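Local structure of acyl-CoA dehydrogenase domain protein Tcur3481 (Thermomonospora curvata, 6WY9) at residues B[145-150]-B[206-211]; B[134-139]-B[163-168]. The protein binds FAD and probably catalyses the flavin-dependent dehydrogenation of acyl-CoA thioesters. All blocks are in the same frame, centred on the assembly; numbering follows the deposited sequence.

Contact 1 (B[145-150]-B[206-211])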
loop_
_atom_site.group_PDB
_atom_site.type_symbol
_atom_site.label_atom_id
_atom_site.label_comp_id
_atom_site.label_asym_id
_atom_site.label_seq_id
_atom_site.Cartn_x
_atom_site.Cartn_y
_atom_site.Cartn_z
ATOM N N TRP B 145 0.150 -11.788 -46.896
ATOM C CA TRP B 145 -0.493 -10.648 -46.267
ATOM C C TRP B 145 0.365 -9.415 -46.490
ATOM O O TRP B 145 1.585 -9.510 -46.649
ATOM C CB TRP B 145 -0.688 -10.877 -44.754
ATOM C CG TRP B 145 -1.549 -12.047 -44.459
ATOM C CD1 TRP B 145 -1.181 -13.351 -44.455
ATOM C CD2 TRP B 145 -2.938 -12.019 -44.146
ATOM N NE1 TRP B 145 -2.256 -14.146 -44.161
ATOM C CE2 TRP B 145 -3.350 -13.353 -43.963
ATOM C CE3 TRP B 145 -3.875 -10.992 -44.000
ATOM C CZ2 TRP B 145 -4.663 -13.696 -43.656
ATOM C CZ3 TRP B 145 -5.182 -11.329 -43.685
ATOM C CH2 TRP B 145 -5.564 -12.674 -43.519
ATOM N N ARG B 146 -0.280 -8.250 -46.469
ATOM C CA ARG B 146 0.445 -6.994 -46.345
ATOM C C ARG B 146 -0.059 -6.233 -45.128
ATOM O O ARG B 146 -1.274 -6.116 -44.919
ATOM C CB ARG B 146 0.319 -6.170 -47.620
ATOM C CG ARG B 146 0.964 -6.868 -48.775
ATOM C CD ARG B 146 1.052 -5.995 -49.984
ATOM N NE ARG B 146 1.662 -6.709 -51.099
ATOM C CZ ARG B 146 2.969 -6.767 -51.322
ATOM N NH1 ARG B 146 3.445 -7.436 -52.369
ATOM N NH2 ARG B 146 3.803 -6.149 -50.507
ATOM N N LEU B 147 0.895 -5.731 -44.335
ATOM C CA LEU B 147 0.683 -5.067 -43.060
ATOM C C LEU B 147 0.961 -3.578 -43.187
ATOM O O LEU B 147 1.989 -3.170 -43.745
ATOM C CB LEU B 147 1.616 -5.631 -41.971
ATOM C CG LEU B 147 1.723 -7.156 -41.814
ATOM C CD1 LEU B 147 2.644 -7.557 -40.665
ATOM C CD2 LEU B 147 0.339 -7.786 -41.653
ATOM N N SER B 148 0.054 -2.770 -42.641
ATOM C CA SER B 148 0.213 -1.322 -42.621
ATOM C C SER B 148 -0.159 -0.796 -41.249
ATOM O O SER B 148 -1.261 -1.054 -40.759
ATOM C CB SER B 148 -0.646 -0.642 -43.686
ATOM O OG SER B 148 -0.076 -0.807 -44.968
ATOM N N GLY B 149 0.743 -0.031 -40.660
ATOM C CA GLY B 149 0.528 0.541 -39.350
ATOM C C GLY B 149 1.876 0.898 -38.760
ATOM O O GLY B 149 2.881 0.976 -39.478
ATOM N N THR B 150 1.880 1.098 -37.447
ATOM C CA THR B 150 3.106 1.376 -36.705
ATOM C C THR B 150 3.080 0.552 -35.439
ATOM O O THR B 150 2.009 0.362 -34.853
ATOM C CB THR B 150 3.198 2.833 -36.305
ATOM O OG1 THR B 150 2.034 3.110 -35.541
ATOM C CG2 THR B 150 3.165 3.740 -37.516
ATOM N N VAL B 206 3.684 -4.048 -45.858
ATOM C CA VAL B 206 4.860 -4.916 -45.736
ATOM C C VAL B 206 4.440 -6.364 -45.981
ATOM O O VAL B 206 3.491 -6.838 -45.344
ATOM C CB VAL B 206 5.500 -4.774 -44.354
ATOM C CG1 VAL B 206 6.696 -5.713 -44.256
ATOM C CG2 VAL B 206 5.908 -3.316 -44.032
ATOM N N PRO B 207 5.136 -7.101 -46.836
ATOM C CA PRO B 207 4.805 -8.523 -47.022
ATOM C C PRO B 207 4.998 -9.321 -45.738
ATOM O O PRO B 207 5.972 -9.119 -44.998
ATOM C CB PRO B 207 5.779 -8.970 -48.114
ATOM C CG PRO B 207 6.189 -7.704 -48.797
ATOM C CD PRO B 207 6.196 -6.642 -47.748
ATOM N N ALA B 208 4.054 -10.226 -45.469
ATOM C CA ALA B 208 4.120 -11.030 -44.252
ATOM C C ALA B 208 3.416 -12.355 -44.463
ATOM O O ALA B 208 2.607 -12.514 -45.380
ATOM C CB ALA B 208 3.489 -10.338 -43.037
ATOM N N ARG B 209 3.716 -13.291 -43.567
ATOM C CA ARG B 209 3.142 -14.628 -43.577
ATOM C C ARG B 209 2.518 -14.884 -42.219
ATOM O O ARG B 209 3.138 -14.602 -41.188
ATOM C CB ARG B 209 4.212 -15.683 -43.851
ATOM C CG ARG B 209 5.068 -15.400 -45.066
ATOM C CD ARG B 209 4.246 -15.538 -46.328
ATOM N NE ARG B 209 3.811 -16.916 -46.536
ATOM C CZ ARG B 209 3.229 -17.361 -47.650
ATOM N NH1 ARG B 209 3.011 -16.537 -48.666
ATOM N NH2 ARG B 209 2.868 -18.635 -47.746
ATOM N N ALA B 210 1.303 -15.420 -42.207
ATOM C CA ALA B 210 0.612 -15.634 -40.941
ATOM C C ALA B 210 1.168 -16.842 -40.188
ATOM O O ALA B 210 1.640 -17.819 -40.789
ATOM C CB ALA B 210 -0.890 -15.814 -41.185
ATOM N N LEU B 211 1.128 -16.760 -38.854
ATOM C CA LEU B 211 1.158 -17.941 -37.999
ATOM C C LEU B 211 -0.278 -18.455 -37.825
ATOM O O LEU B 211 -1.246 -17.807 -38.230
ATOM C CB LEU B 211 1.802 -17.638 -36.637
ATOM C CG LEU B 211 3.326 -17.529 -36.560
ATOM C CD1 LEU B 211 3.779 -16.309 -37.352
ATOM C CD2 LEU B 211 3.848 -17.432 -35.074
#

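Contact 2 (B[134-139]-B[163-168])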
loop_
_atom_site.group_PDB
_atom_site.type_symbol
_atom_site.label_atom_id
_atom_site.label_comp_id
_atom_site.label_asym_id
_atom_site.label_seq_id
_atom_site.Cartn_x
_atom_site.Cartn_y
_atom_site.Cartn_z
ATOM N N PRO B 134 -4.675 -5.159 -31.931
ATOM C CA PRO B 134 -3.741 -4.241 -32.606
ATOM C C PRO B 134 -4.466 -3.362 -33.615
ATOM O O PRO B 134 -5.340 -3.829 -34.353
ATOM C CB PRO B 134 -2.747 -5.178 -33.316
ATOM C CG PRO B 134 -3.129 -6.577 -32.941
ATOM C CD PRO B 134 -4.460 -6.574 -32.271
ATOM N N GLY B 135 -4.068 -2.082 -33.674
ATOM C CA GLY B 135 -4.528 -1.213 -34.752
ATOM C C GLY B 135 -3.809 -1.449 -36.069
ATOM O O GLY B 135 -4.355 -1.166 -37.138
ATOM N N CYS B 136 -2.589 -1.961 -36.017
ATOM C CA CYS B 136 -1.907 -2.390 -37.226
ATOM C C CYS B 136 -2.807 -3.331 -38.018
ATOM O O CYS B 136 -3.487 -4.191 -37.446
ATOM C CB CYS B 136 -0.580 -3.062 -36.847
ATOM S SG CYS B 136 0.558 -3.332 -38.288
ATOM N N THR B 137 -2.874 -3.107 -39.332
ATOM C CA THR B 137 -3.801 -3.807 -40.217
ATOM C C THR B 137 -3.085 -4.882 -41.026
ATOM O O THR B 137 -1.922 -4.718 -41.406
ATOM C CB THR B 137 -4.462 -2.820 -41.178
ATOM O OG1 THR B 137 -5.084 -1.791 -40.406
ATOM C CG2 THR B 137 -5.519 -3.513 -41.998
ATOM N N ALA B 138 -3.802 -5.973 -41.314
ATOM C CA ALA B 138 -3.290 -7.038 -42.172
ATOM C C ALA B 138 -4.268 -7.242 -43.327
ATOM O O ALA B 138 -5.459 -7.477 -43.085
ATOM C CB ALA B 138 -3.099 -8.336 -41.372
ATOM N N VAL B 139 -3.787 -7.123 -44.559
ATOM C CA VAL B 139 -4.606 -7.248 -45.768
ATOM C C VAL B 139 -4.195 -8.525 -46.499
ATOM O O VAL B 139 -2.992 -8.775 -46.646
ATOM C CB VAL B 139 -4.451 -6.020 -46.692
ATOM C CG1 VAL B 139 -5.260 -6.173 -47.966
ATOM C CG2 VAL B 139 -4.883 -4.765 -45.957
ATOM N N LEU B 163 10.808 -10.543 -37.426
ATOM C CA LEU B 163 9.943 -10.044 -36.369
ATOM C C LEU B 163 8.585 -10.726 -36.458
ATOM O O LEU B 163 8.047 -10.904 -37.552
ATOM C CB LEU B 163 9.713 -8.535 -36.488
ATOM C CG LEU B 163 10.883 -7.558 -36.619
ATOM C CD1 LEU B 163 11.307 -7.475 -38.075
ATOM C CD2 LEU B 163 10.444 -6.177 -36.098
ATOM N N LEU B 164 8.026 -11.090 -35.305
ATOM C CA LEU B 164 6.614 -11.418 -35.222
ATOM C C LEU B 164 5.852 -10.143 -34.878
ATOM O O LEU B 164 6.115 -9.523 -33.836
ATOM C CB LEU B 164 6.368 -12.498 -34.171
ATOM C CG LEU B 164 7.176 -13.769 -34.327
ATOM C CD1 LEU B 164 6.704 -14.817 -33.343
ATOM C CD2 LEU B 164 7.107 -14.310 -35.820
ATOM N N VAL B 165 4.892 -9.777 -35.726
ATOM C CA VAL B 165 4.156 -8.512 -35.654
ATOM C C VAL B 165 2.672 -8.827 -35.476
ATOM O O VAL B 165 2.103 -9.544 -36.300
ATOM C CB VAL B 165 4.348 -7.690 -36.947
ATOM C CG1 VAL B 165 3.454 -6.408 -36.944
ATOM C CG2 VAL B 165 5.820 -7.376 -37.187
ATOM N N SER B 166 2.040 -8.266 -34.436
ATOM C CA SER B 166 0.606 -8.447 -34.259
ATOM C C SER B 166 -0.152 -7.409 -35.097
ATOM O O SER B 166 0.261 -6.244 -35.200
ATOM C CB SER B 166 0.240 -8.362 -32.757
ATOM O OG SER B 166 0.364 -7.044 -32.257
ATOM N N ALA B 167 -1.234 -7.855 -35.743
ATOM C CA ALA B 167 -2.057 -7.027 -36.629
ATOM C C ALA B 167 -3.470 -7.607 -36.706
ATOM O O ALA B 167 -3.689 -8.793 -36.446
ATOM C CB ALA B 167 -1.450 -6.933 -38.039
ATOM N N THR B 168 -4.428 -6.766 -37.066
ATOM C CA THR B 168 -5.817 -7.206 -37.235
ATOM C C THR B 168 -6.131 -7.364 -38.719
ATOM O O THR B 168 -5.997 -6.409 -39.505
ATOM C CB THR B 168 -6.772 -6.234 -36.541
ATOM O OG1 THR B 168 -6.495 -6.268 -35.124
ATOM C CG2 THR B 168 -8.286 -6.591 -36.803
#

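Contact 1 (B[145-150]-B[206-211])
Trp145 and Ala210 meet at the end of an antiparallel strand pair, where the indole's five-membered ring swings toward the methyl group: NE1 lies 3.7 Å from Ala210 CB. With CG anti to the carbonyl carbon (chi1 -61°), this rotation brings the CD1-NE1 side of the indole beside Ala210, and the carbonyl oxygen of Ala208 sits at the ring's edge, in its plane. Leu147 points to the same face of the sheet and sets CD1 against Ala208 CB at 3.8 Å, while Phe176, edge-to-face with the indole, and Val178 of strand 172-179 close over this side.

Arg146 turns to the other face. Its chain runs extended from CG to NE and crosses Pro207 obliquely, bringing NH2 to 3.3 Å from Pro207 CG. A salt bridge from NE to Asp141 and a hydrogen bond from NH2 to the Ala205 carbonyl hold the guanidinium beside the proline ring.

Between the two layers of side chains, Trp145 pairs with Ala208 and Leu147 with Val206, each through two backbone hydrogen bonds. The straightest runs from Val206 N to Leu147 O, 2.8 Å at 165°. With Arg146 and Pro207 as the non-hydrogen-bonded pair between them, this is regular antiparallel pairing in the beta domain between the helical regions of the acyl-CoA dehydrogenase fold. The chemistry divides by face: apolar packing around Trp145 and Leu147, a paired charge beside Pro207.

Contact 2 (B[134-139]-B[163-168])
Thr168 grips the 134-139 segment at three points. Its hydroxyl OG1 donates to the carbonyl oxygen of Pro134 over 2.8 Å, arriving in the carbonyl plane on a lone pair. Its backbone N reaches Cys136 O, also at 2.8 Å and nearly straight. In return, Ala138 N donates to Thr168 O at 2.9 Å, coming from well above that carbonyl's plane. The rotation about CA-CB places OG1 beside the backbone N and anti to the carbonyl carbon (chi1 -64°), which lets hydroxyl and amide bind two carbonyls of the same incoming chain. A valine here would probably leave the Pro134 carbonyl without this hydroxyl partner and the turn before strand 137-139 less firmly tied to its neighbour.

Around these bonds the packing is close. The Pro134 ring crosses the Thr168 side chain at about a right angle, with CD 3.5 Å from OG1, and reaches along the strand to put CG 3.6 Å from Ser166 OG. Ala167 CB lies over the backbone of Cys136, 3.5 Å from its carbonyl oxygen, and also faces the methyl of Ala138, CB to CB at 4.0 Å. With SG anti to the backbone N (chi1 -168°), Cys136 places its sulfur 4.1 Å from Ala167 CB, and more loosely toward Val165.

The strand segments cross at 75° and share a single bridge, Thr137 to Thr168, a crossing within the beta domain. Glu125 accepts hydrogen bonds from the backbone N atoms of Gly135 and Cys136, just ahead of strand 137-141. Strand 144-154 packs on Ala138 through Trp145 and Leu147 and on Pro134 and Cys136 through Lys151, while Phe176 of strand 172-179 touches both Ala138 and Ala167.

Contacts 1 and 2 lie with their centres about 6 Å apart, on the same side of the chain's centre. Their segments alternate along the sequence: 134-139, 145-150, 163-168, then 206-211. Strands 137-141 and 144-154 are consecutive antiparallel neighbours and join the two directly: Val139 N and Thr137 N probably donate to the carbonyls of Arg146 and Ser148. Contact 1 is a regular strand pairing, while contact 2 ties strand 137-141 across to 160-169; strand 144-154 links them through 137-141. Both belong to the beta domain between the N- and C-terminal helical regions, away from the FAD pocket, and are structural packing.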